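Local coordinates for lipoprotein (Mycoplasma mycoides subsp. capri, PDB 7ADK) that is probably a proteolytic enzyme, a mycoplasma lipoprotein with a peptidase domain assigned to the chymotrypsin-like PA clan, at residues 266-277 with 663-673; 742-750 with 785-793. One frame throughout, in Å; residues are numbered along the deposited sequence.

Interaction 1: residues 266-277 with 663-673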
loop_
_atom_site.group_PDB
_atom_site.type_symbol
_atom_site.label_atom_id
_atom_site.label_comp_id
_atom_site.label_asym_id
_atom_site.label_seq_id
_atom_site.Cartn_x
_atom_site.Cartn_y
_atom_site.Cartn_z
ATOM N N PRO B 266 -10.810 6.637 10.283
ATOM C CA PRO B 266 -11.227 5.528 9.423
ATOM C C PRO B 266 -10.323 4.292 9.597
ATOM O O PRO B 266 -9.116 4.430 9.745
ATOM C CB PRO B 266 -11.136 6.068 7.993
ATOM C CG PRO B 266 -11.243 7.574 8.157
ATOM C CD PRO B 266 -10.542 7.818 9.479
ATOM N N SER B 267 -10.872 3.082 9.525
ATOM C CA SER B 267 -10.188 1.833 9.929
ATOM C C SER B 267 -8.788 1.512 9.350
ATOM O O SER B 267 -8.343 2.045 8.335
ATOM C CB SER B 267 -11.146 0.681 9.620
ATOM O OG SER B 267 -10.572 -0.587 9.780
ATOM N N VAL B 268 -8.113 0.525 9.957
ATOM C CA VAL B 268 -7.099 -0.339 9.313
ATOM C C VAL B 268 -7.639 -1.054 8.056
ATOM O O VAL B 268 -8.817 -0.925 7.739
ATOM C CB VAL B 268 -6.385 -1.197 10.388
ATOM C CG1 VAL B 268 -7.225 -2.337 10.924
ATOM C CG2 VAL B 268 -5.040 -1.772 9.952
ATOM N N VAL B 269 -6.784 -1.735 7.280
ATOM C CA VAL B 269 -7.054 -1.988 5.851
ATOM C C VAL B 269 -6.675 -3.345 5.232
ATOM O O VAL B 269 -7.260 -3.721 4.226
ATOM C CB VAL B 269 -6.371 -0.884 5.054
ATOM C CG1 VAL B 269 -4.859 -1.027 5.094
ATOM C CG2 VAL B 269 -6.780 -0.904 3.594
ATOM N N ASP B 270 -5.681 -4.074 5.733
ATOM C CA ASP B 270 -5.228 -5.335 5.104
ATOM C C ASP B 270 -5.073 -6.446 6.152
ATOM O O ASP B 270 -4.596 -7.521 5.830
ATOM C CB ASP B 270 -3.915 -5.160 4.302
ATOM C CG ASP B 270 -3.865 -4.210 3.086
ATOM O OD1 ASP B 270 -4.772 -4.239 2.228
ATOM O OD2 ASP B 270 -2.850 -3.482 2.946
ATOM N N SER B 271 -5.436 -6.182 7.408
ATOM C CA SER B 271 -5.125 -7.001 8.581
ATOM C C SER B 271 -6.392 -7.582 9.206
ATOM O O SER B 271 -7.441 -6.960 9.133
ATOM C CB SER B 271 -4.360 -6.154 9.596
ATOM O OG SER B 271 -3.882 -6.981 10.627
ATOM N N LEU B 272 -6.313 -8.774 9.800
ATOM C CA LEU B 272 -7.419 -9.457 10.490
ATOM C C LEU B 272 -7.191 -9.477 12.006
ATOM O O LEU B 272 -6.230 -10.075 12.466
ATOM C CB LEU B 272 -7.521 -10.915 10.013
ATOM C CG LEU B 272 -7.645 -11.126 8.503
ATOM C CD1 LEU B 272 -7.708 -12.621 8.208
ATOM C CD2 LEU B 272 -8.853 -10.403 7.931
ATOM N N GLY B 273 -8.093 -8.914 12.805
ATOM C CA GLY B 273 -7.967 -8.953 14.264
ATOM C C GLY B 273 -8.239 -10.321 14.910
ATOM O O GLY B 273 -7.445 -10.758 15.736
ATOM N N ARG B 274 -9.348 -10.988 14.566
ATOM C CA ARG B 274 -9.901 -12.167 15.270
ATOM C C ARG B 274 -10.791 -13.036 14.379
ATOM O O ARG B 274 -11.215 -12.598 13.318
ATOM C CB ARG B 274 -10.659 -11.751 16.558
ATOM C CG ARG B 274 -12.008 -11.049 16.324
ATOM C CD ARG B 274 -12.908 -11.078 17.555
ATOM N NE ARG B 274 -14.230 -10.457 17.326
ATOM C CZ ARG B 274 -15.207 -10.346 18.213
ATOM N NH1 ARG B 274 -16.368 -9.874 17.894
ATOM N NH2 ARG B 274 -15.082 -10.662 19.458
ATOM N N ASN B 275 -11.127 -14.237 14.839
ATOM C CA ASN B 275 -11.833 -15.246 14.044
ATOM C C ASN B 275 -13.258 -14.831 13.633
ATOM O O ASN B 275 -13.710 -15.100 12.530
ATOM C CB ASN B 275 -11.810 -16.559 14.836
ATOM C CG ASN B 275 -12.054 -17.757 13.944
ATOM O OD1 ASN B 275 -13.144 -18.010 13.461
ATOM N ND2 ASN B 275 -11.045 -18.555 13.708
ATOM N N GLU B 276 -13.971 -14.115 14.491
ATOM C CA GLU B 276 -15.322 -13.630 14.180
ATOM C C GLU B 276 -15.316 -12.518 13.118
ATOM O O GLU B 276 -16.349 -12.195 12.552
ATOM C CB GLU B 276 -16.066 -13.179 15.443
ATOM C CG GLU B 276 -15.958 -14.094 16.673
ATOM C CD GLU B 276 -16.164 -15.604 16.418
ATOM O OE1 GLU B 276 -17.030 -16.017 15.618
ATOM O OE2 GLU B 276 -15.454 -16.413 17.054
ATOM N N LYS B 277 -14.144 -11.930 12.822
ATOM C CA LYS B 277 -13.948 -10.945 11.746
ATOM C C LYS B 277 -13.542 -11.619 10.447
ATOM O O LYS B 277 -14.053 -11.274 9.400
ATOM C CB LYS B 277 -12.879 -9.907 12.109
ATOM C CG LYS B 277 -13.161 -9.133 13.390
ATOM C CD LYS B 277 -12.089 -8.083 13.751
ATOM C CE LYS B 277 -12.318 -6.674 13.181
ATOM N NZ LYS B 277 -13.175 -5.827 14.056
ATOM N N SER B 663 -8.762 -2.927 -1.601
ATOM C CA SER B 663 -8.281 -3.193 -0.232
ATOM C C SER B 663 -9.291 -4.022 0.575
ATOM O O SER B 663 -10.475 -3.951 0.291
ATOM C CB SER B 663 -8.062 -1.878 0.511
ATOM O OG SER B 663 -7.216 -1.003 -0.190
ATOM N N LEU B 664 -8.875 -4.771 1.602
ATOM C CA LEU B 664 -9.749 -5.511 2.531
ATOM C C LEU B 664 -10.045 -4.691 3.800
ATOM O O LEU B 664 -9.564 -5.001 4.887
ATOM C CB LEU B 664 -9.106 -6.877 2.841
ATOM C CG LEU B 664 -9.937 -7.797 3.768
ATOM C CD1 LEU B 664 -10.949 -8.628 3.005
ATOM C CD2 LEU B 664 -9.019 -8.754 4.502
ATOM N N TRP B 665 -10.816 -3.612 3.662
ATOM C CA TRP B 665 -11.124 -2.680 4.759
ATOM C C TRP B 665 -11.926 -3.341 5.899
ATOM O O TRP B 665 -12.637 -4.321 5.724
ATOM C CB TRP B 665 -11.801 -1.414 4.217
ATOM C CG TRP B 665 -11.416 -0.102 4.839
ATOM C CD1 TRP B 665 -12.006 0.486 5.900
ATOM C CD2 TRP B 665 -10.364 0.828 4.433
ATOM N NE1 TRP B 665 -11.385 1.677 6.181
ATOM C CE2 TRP B 665 -10.342 1.920 5.337
ATOM C CE3 TRP B 665 -9.442 0.880 3.373
ATOM C CZ2 TRP B 665 -9.408 2.948 5.265
ATOM C CZ3 TRP B 665 -8.504 1.920 3.273
ATOM C CH2 TRP B 665 -8.465 2.936 4.231
ATOM N N ILE B 666 -11.744 -2.815 7.097
ATOM C CA ILE B 666 -12.106 -3.388 8.398
ATOM C C ILE B 666 -12.740 -2.299 9.267
ATOM O O ILE B 666 -13.160 -1.267 8.772
ATOM C CB ILE B 666 -10.899 -4.229 8.950
ATOM C CG1 ILE B 666 -11.004 -4.823 10.377
ATOM C CG2 ILE B 666 -9.512 -3.628 8.730
ATOM C CD1 ILE B 666 -9.896 -5.815 10.751
ATOM N N ASN B 667 -12.852 -2.544 10.558
ATOM C CA ASN B 667 -13.404 -1.713 11.611
ATOM C C ASN B 667 -12.488 -1.910 12.819
ATOM O O ASN B 667 -12.675 -2.861 13.586
ATOM C CB ASN B 667 -14.809 -2.259 11.842
ATOM C CG ASN B 667 -15.569 -1.553 12.928
ATOM O OD1 ASN B 667 -15.492 -0.347 13.084
ATOM N ND2 ASN B 667 -16.396 -2.258 13.666
ATOM N N SER B 668 -11.361 -1.204 12.856
ATOM C CA SER B 668 -10.311 -1.368 13.870
ATOM C C SER B 668 -9.318 -0.217 13.910
ATOM O O SER B 668 -9.164 0.530 12.948
ATOM C CB SER B 668 -9.521 -2.651 13.629
ATOM O OG SER B 668 -10.227 -3.723 14.176
ATOM N N GLU B 669 -8.595 -0.151 15.028
ATOM C CA GLU B 669 -7.481 0.756 15.280
ATOM C C GLU B 669 -6.457 0.748 14.134
ATOM O O GLU B 669 -5.923 -0.296 13.768
ATOM C CB GLU B 669 -6.731 0.353 16.561
ATOM C CG GLU B 669 -7.555 0.131 17.820
ATOM C CD GLU B 669 -6.706 -0.238 19.053
ATOM O OE1 GLU B 669 -5.469 -0.119 19.055
ATOM O OE2 GLU B 669 -7.294 -0.649 20.066
ATOM N N TYR B 670 -6.066 1.920 13.637
ATOM C CA TYR B 670 -4.995 2.062 12.650
ATOM C C TYR B 670 -3.636 1.524 13.148
ATOM O O TYR B 670 -2.714 1.307 12.362
ATOM C CB TYR B 670 -4.908 3.539 12.237
ATOM C CG TYR B 670 -4.440 4.513 13.300
ATOM C CD1 TYR B 670 -3.070 4.598 13.600
ATOM C CD2 TYR B 670 -5.354 5.353 13.956
ATOM C CE1 TYR B 670 -2.618 5.499 14.574
ATOM C CE2 TYR B 670 -4.904 6.267 14.925
ATOM C CZ TYR B 670 -3.534 6.334 15.241
ATOM O OH TYR B 670 -3.080 7.196 16.187
ATOM N N LYS B 671 -3.500 1.292 14.455
ATOM C CA LYS B 671 -2.301 0.796 15.140
ATOM C C LYS B 671 -1.987 -0.670 14.872
ATOM O O LYS B 671 -0.862 -1.083 15.117
ATOM C CB LYS B 671 -2.457 1.051 16.648
ATOM C CG LYS B 671 -2.450 2.556 16.949
ATOM C CD LYS B 671 -2.718 2.869 18.420
ATOM C CE LYS B 671 -2.691 4.386 18.631
ATOM N NZ LYS B 671 -3.212 4.776 19.955
ATOM N N PHE B 672 -2.919 -1.459 14.346
ATOM C CA PHE B 672 -2.729 -2.892 14.102
ATOM C C PHE B 672 -1.926 -3.242 12.838
ATOM O O PHE B 672 -1.551 -4.399 12.685
ATOM C CB PHE B 672 -4.109 -3.565 14.034
ATOM C CG PHE B 672 -4.949 -3.647 15.300
ATOM C CD1 PHE B 672 -4.407 -3.423 16.578
ATOM C CD2 PHE B 672 -6.303 -4.009 15.183
ATOM C CE1 PHE B 672 -5.221 -3.524 17.715
ATOM C CE2 PHE B 672 -7.122 -4.098 16.320
ATOM C CZ PHE B 672 -6.581 -3.844 17.585
ATOM N N TYR B 673 -1.640 -2.298 11.931
ATOM C CA TYR B 673 -1.427 -2.588 10.503
ATOM C C TYR B 673 -0.426 -3.697 10.133
ATOM O O TYR B 673 -0.799 -4.653 9.457
ATOM C CB TYR B 673 -1.102 -1.291 9.749
ATOM C CG TYR B 673 -0.985 -1.493 8.244
ATOM C CD1 TYR B 673 -2.058 -2.068 7.547
ATOM C CD2 TYR B 673 0.193 -1.165 7.545
ATOM C CE1 TYR B 673 -1.952 -2.348 6.182
ATOM C CE2 TYR B 673 0.300 -1.451 6.168
ATOM C CZ TYR B 673 -0.777 -2.044 5.483
ATOM O OH TYR B 673 -0.722 -2.280 4.147
#
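Val269 seats its CB over one face of the Trp665 indole, 4.2 Å from the centroid of the six-membered ring and 24° off the ring normal, which is the geometry of a CH-pi contact. Its two methyls part company there: CG2 spreads toward the CE3 rim of the indole and toward Ser663, whereas CG1 meets Tyr673 CE1 at 3.4 Å. The valine thus forms a bump held between two rings. Val268, the residue before it, is the second bump. Its CG1 lies beside Ile666 CG2 at 3.4 Å, the two side chains pointing the same way, and its CG2 comes to the edge of the tyrosine ring, 3.8 Å from Tyr673 CD1.

From segment 663-673, Ile666 supplies the answering bump. CG1 stands opposite the backbone N (chi1 174°) and the chain runs on extended, so that CD1 enters a hollow lined by Ser271 O and by the aliphatic part of Lys277, whose CE is 3.5 Å from Ile666 CD1. Lys277 crosses the isoleucine at about a right angle and bends at its last two torsions, which carries NZ round to Asn667 O at 3.0 Å; Ser668 OG reaches the same carbonyl oxygen from the same face. Leu272 and Leu664 touch through their CD2 methyls.

Polar bonds frame this packing. Val268 N donates to Ser668 O at 3.2 Å, and Tyr673 OH donates to the anti lone pair of Asp270 OD2 at 2.7 Å, the carboxylate turned 45° from the ring. Two loops without regular strand pairing are therefore joined by interlocking apolar side chains and dispersed hydrogen bonds; in this largely buried interface the tyrosine O-H would tend to stabilise the carboxylate as an anion, and the carbonyl the lysine as a cation.

Interaction 2: residues 742-750 with 785-793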
loop_
_atom_site.group_PDB
_atom_site.type_symbol
_atom_site.label_atom_id
_atom_site.label_comp_id
_atom_site.label_asym_id
_atom_site.label_seq_id
_atom_site.Cartn_x
_atom_site.Cartn_y
_atom_site.Cartn_z
ATOM N N ASN B 742 -34.277 8.435 1.033
ATOM C CA ASN B 742 -33.756 7.494 2.021
ATOM C C ASN B 742 -34.640 7.465 3.288
ATOM O O ASN B 742 -34.986 8.496 3.862
ATOM C CB ASN B 742 -32.309 7.868 2.366
ATOM C CG ASN B 742 -31.256 7.189 1.519
ATOM O OD1 ASN B 742 -30.622 6.242 1.947
ATOM N ND2 ASN B 742 -30.982 7.658 0.331
ATOM N N TYR B 743 -34.978 6.269 3.754
ATOM C CA TYR B 743 -35.880 5.976 4.858
ATOM C C TYR B 743 -35.443 4.750 5.681
ATOM O O TYR B 743 -34.743 3.865 5.190
ATOM C CB TYR B 743 -37.284 5.775 4.272
ATOM C CG TYR B 743 -38.311 5.344 5.290
ATOM C CD1 TYR B 743 -38.897 6.276 6.159
ATOM C CD2 TYR B 743 -38.607 3.984 5.447
ATOM C CE1 TYR B 743 -39.773 5.862 7.170
ATOM C CE2 TYR B 743 -39.463 3.561 6.466
ATOM C CZ TYR B 743 -40.066 4.502 7.317
ATOM O OH TYR B 743 -40.972 4.088 8.227
ATOM N N GLY B 744 -35.894 4.661 6.929
ATOM C CA GLY B 744 -35.730 3.514 7.822
ATOM C C GLY B 744 -34.854 3.787 9.042
ATOM O O GLY B 744 -34.333 4.888 9.215
ATOM N N LEU B 745 -34.711 2.785 9.908
ATOM C CA LEU B 745 -33.775 2.823 11.031
ATOM C C LEU B 745 -32.352 2.664 10.495
ATOM O O LEU B 745 -32.101 1.769 9.688
ATOM C CB LEU B 745 -34.147 1.723 12.039
ATOM C CG LEU B 745 -33.178 1.559 13.225
ATOM C CD1 LEU B 745 -33.148 2.786 14.115
ATOM C CD2 LEU B 745 -33.604 0.378 14.080
ATOM N N GLU B 746 -31.416 3.488 10.944
ATOM C CA GLU B 746 -30.029 3.442 10.495
ATOM C C GLU B 746 -29.015 3.646 11.623
ATOM O O GLU B 746 -29.320 4.179 12.686
ATOM C CB GLU B 746 -29.781 4.412 9.330
ATOM C CG GLU B 746 -30.596 4.066 8.083
ATOM C CD GLU B 746 -30.126 4.721 6.781
ATOM O OE1 GLU B 746 -29.202 5.551 6.779
ATOM O OE2 GLU B 746 -30.727 4.435 5.728
ATOM N N ILE B 747 -27.802 3.166 11.367
ATOM C CA ILE B 747 -26.698 2.999 12.310
ATOM C C ILE B 747 -25.478 3.795 11.841
ATOM O O ILE B 747 -25.226 3.863 10.641
ATOM C CB ILE B 747 -26.374 1.497 12.412
ATOM C CG1 ILE B 747 -27.573 0.630 12.844
ATOM C CG2 ILE B 747 -25.173 1.227 13.306
ATOM C CD1 ILE B 747 -28.183 0.964 14.192
ATOM N N LEU B 748 -24.724 4.382 12.770
ATOM C CA LEU B 748 -23.448 5.054 12.517
ATOM C C LEU B 748 -22.274 4.246 13.124
ATOM O O LEU B 748 -21.968 4.405 14.305
ATOM C CB LEU B 748 -23.454 6.508 13.032
ATOM C CG LEU B 748 -24.372 7.536 12.347
ATOM C CD1 LEU B 748 -24.122 7.591 10.849
ATOM C CD2 LEU B 748 -25.865 7.354 12.586
ATOM N N PRO B 749 -21.615 3.378 12.344
ATOM C CA PRO B 749 -20.375 2.708 12.719
ATOM C C PRO B 749 -19.217 3.647 13.086
ATOM O O PRO B 749 -18.975 4.646 12.404
ATOM C CB PRO B 749 -20.026 1.873 11.487
ATOM C CG PRO B 749 -20.793 2.490 10.336
ATOM C CD PRO B 749 -22.063 2.879 11.052
ATOM N N ARG B 750 -18.472 3.302 14.146
ATOM C CA ARG B 750 -17.425 4.145 14.765
ATOM C C ARG B 750 -16.241 4.516 13.863
ATOM O O ARG B 750 -15.989 5.702 13.675
ATOM C CB ARG B 750 -16.941 3.482 16.063
ATOM C CG ARG B 750 -15.875 4.271 16.822
ATOM C CD ARG B 750 -15.411 3.493 18.047
ATOM N NE ARG B 750 -14.424 4.247 18.817
ATOM C CZ ARG B 750 -13.590 3.788 19.722
ATOM N NH1 ARG B 750 -13.590 2.557 20.127
ATOM N NH2 ARG B 750 -12.718 4.579 20.243
ATOM N N LEU B 785 -23.103 5.565 7.068
ATOM C CA LEU B 785 -24.477 5.183 7.365
ATOM C C LEU B 785 -24.807 3.756 6.936
ATOM O O LEU B 785 -24.462 3.343 5.829
ATOM C CB LEU B 785 -25.404 6.194 6.698
ATOM C CG LEU B 785 -25.227 7.628 7.229
ATOM C CD1 LEU B 785 -25.001 8.599 6.085
ATOM C CD2 LEU B 785 -26.445 8.066 8.016
ATOM N N ALA B 786 -25.509 3.013 7.792
ATOM C CA ALA B 786 -25.925 1.636 7.534
ATOM C C ALA B 786 -27.428 1.386 7.759
ATOM O O ALA B 786 -27.974 1.763 8.788
ATOM C CB ALA B 786 -25.047 0.691 8.354
ATOM N N VAL B 787 -28.093 0.706 6.824
ATOM C CA VAL B 787 -29.509 0.322 6.868
ATOM C C VAL B 787 -29.729 -0.810 7.853
ATOM O O VAL B 787 -29.221 -1.900 7.621
ATOM C CB VAL B 787 -29.987 -0.134 5.478
ATOM C CG1 VAL B 787 -31.409 -0.681 5.473
ATOM C CG2 VAL B 787 -29.960 1.003 4.477
ATOM N N ALA B 788 -30.527 -0.632 8.902
ATOM C CA ALA B 788 -30.957 -1.777 9.695
ATOM C C ALA B 788 -32.017 -2.588 8.930
ATOM O O ALA B 788 -32.979 -2.042 8.389
ATOM C CB ALA B 788 -31.426 -1.325 11.072
ATOM N N PHE B 789 -31.872 -3.909 8.904
ATOM C CA PHE B 789 -32.840 -4.820 8.270
ATOM C C PHE B 789 -34.204 -4.854 8.972
ATOM O O PHE B 789 -35.235 -5.089 8.348
ATOM C CB PHE B 789 -32.300 -6.257 8.294
ATOM C CG PHE B 789 -30.955 -6.487 7.656
ATOM C CD1 PHE B 789 -30.832 -6.543 6.262
ATOM C CD2 PHE B 789 -29.825 -6.667 8.461
ATOM C CE1 PHE B 789 -29.589 -6.819 5.685
ATOM C CE2 PHE B 789 -28.576 -6.906 7.876
ATOM C CZ PHE B 789 -28.464 -7.014 6.491
ATOM N N ARG B 790 -34.179 -4.680 10.290
ATOM C CA ARG B 790 -35.309 -4.809 11.195
ATOM C C ARG B 790 -35.460 -3.532 12.000
ATOM O O ARG B 790 -34.476 -2.949 12.438
ATOM C CB ARG B 790 -35.089 -6.040 12.071
ATOM C CG ARG B 790 -36.317 -6.412 12.880
ATOM C CD ARG B 790 -36.085 -7.671 13.681
ATOM N NE ARG B 790 -37.188 -7.951 14.598
ATOM C CZ ARG B 790 -38.278 -8.637 14.349
ATOM N NH1 ARG B 790 -38.545 -9.152 13.194
ATOM N NH2 ARG B 790 -39.139 -8.845 15.285
ATOM N N SER B 791 -36.695 -3.117 12.206
ATOM C CA SER B 791 -37.079 -2.019 13.075
ATOM C C SER B 791 -38.287 -2.436 13.897
ATOM O O SER B 791 -39.297 -2.885 13.371
ATOM C CB SER B 791 -37.360 -0.755 12.270
ATOM O OG SER B 791 -37.879 0.272 13.060
ATOM N N ASP B 792 -38.194 -2.219 15.196
ATOM C CA ASP B 792 -39.283 -2.308 16.164
ATOM C C ASP B 792 -40.291 -1.152 16.045
ATOM O O ASP B 792 -41.345 -1.152 16.679
ATOM C CB ASP B 792 -38.605 -2.286 17.525
ATOM C CG ASP B 792 -39.474 -2.646 18.719
ATOM O OD1 ASP B 792 -39.146 -2.180 19.835
ATOM O OD2 ASP B 792 -40.414 -3.445 18.557
ATOM N N GLY B 793 -39.956 -0.153 15.228
ATOM C CA GLY B 793 -40.600 1.139 15.174
ATOM C C GLY B 793 -40.208 2.004 16.359
ATOM O O GLY B 793 -39.536 1.571 17.286
#
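Ile747 and Ala786 form an antiparallel hydrogen-bonded pair: Ile747 N donates to Ala786 O at 2.9 Å, and Ala786 N returns a bond to Ile747 O at 3.0 Å. Ala788 N adds a third, to Leu745 O at 3.0 Å. Between these rungs sits the non-hydrogen-bonded pair Glu746 and Val787, where Glu746 CA makes a CA-H...O contact of 3.2 Å with Ala786 O.

On the Glu746 face, the glutamate chain extends beyond CG and lays its carboxylate across carbon neighbours, with OE1 near Leu785 CB and OE2 near Val787 CG2. Leu748 CD1 lies alongside Leu785 CD2 at 3.7 Å at one end. At the other, Leu745 CG rests 4.0 Å from Ala788 CB and its CB approaches Ser791, past the break at Phe789; Ser791 OG closes an ST turn with Gly793 N.

The short strand axes approach to 4.6 Å at 138°, a strongly twisted antiparallel pair. Strand 737-747 also pairs antiparallel with strand 712-714, and strand 783-792 with strand 769-778, within one mixed, curled sheet, an arrangement consistent with the second beta-barrel of a chymotrypsin-like PA-clan peptidase.

Overall arrangement
Interactions 1 and 2 are both largely buried yet share no segment, with centres about 23 Å apart and nearest atoms about 5 Å apart. Interaction 2 lies nearer the centre of the chain and joins two strands of one sheet, so repeating backbone bonds set its register. Interaction 1 joins irregular loops and relies more on side-chain shape and mixed polar bonds; Glu669 and Lys671 also meet the chain of another protein, which does not touch interaction 2. Common neighbours bridge the gap: Tyr633 bonds weakly to Asn667 and packs on Pro749, while the loop carrying 266-277 gives Glu258 as salt-bridge partner to Lys671 and the backbone O of Lys255 as acceptor for Arg750 NE.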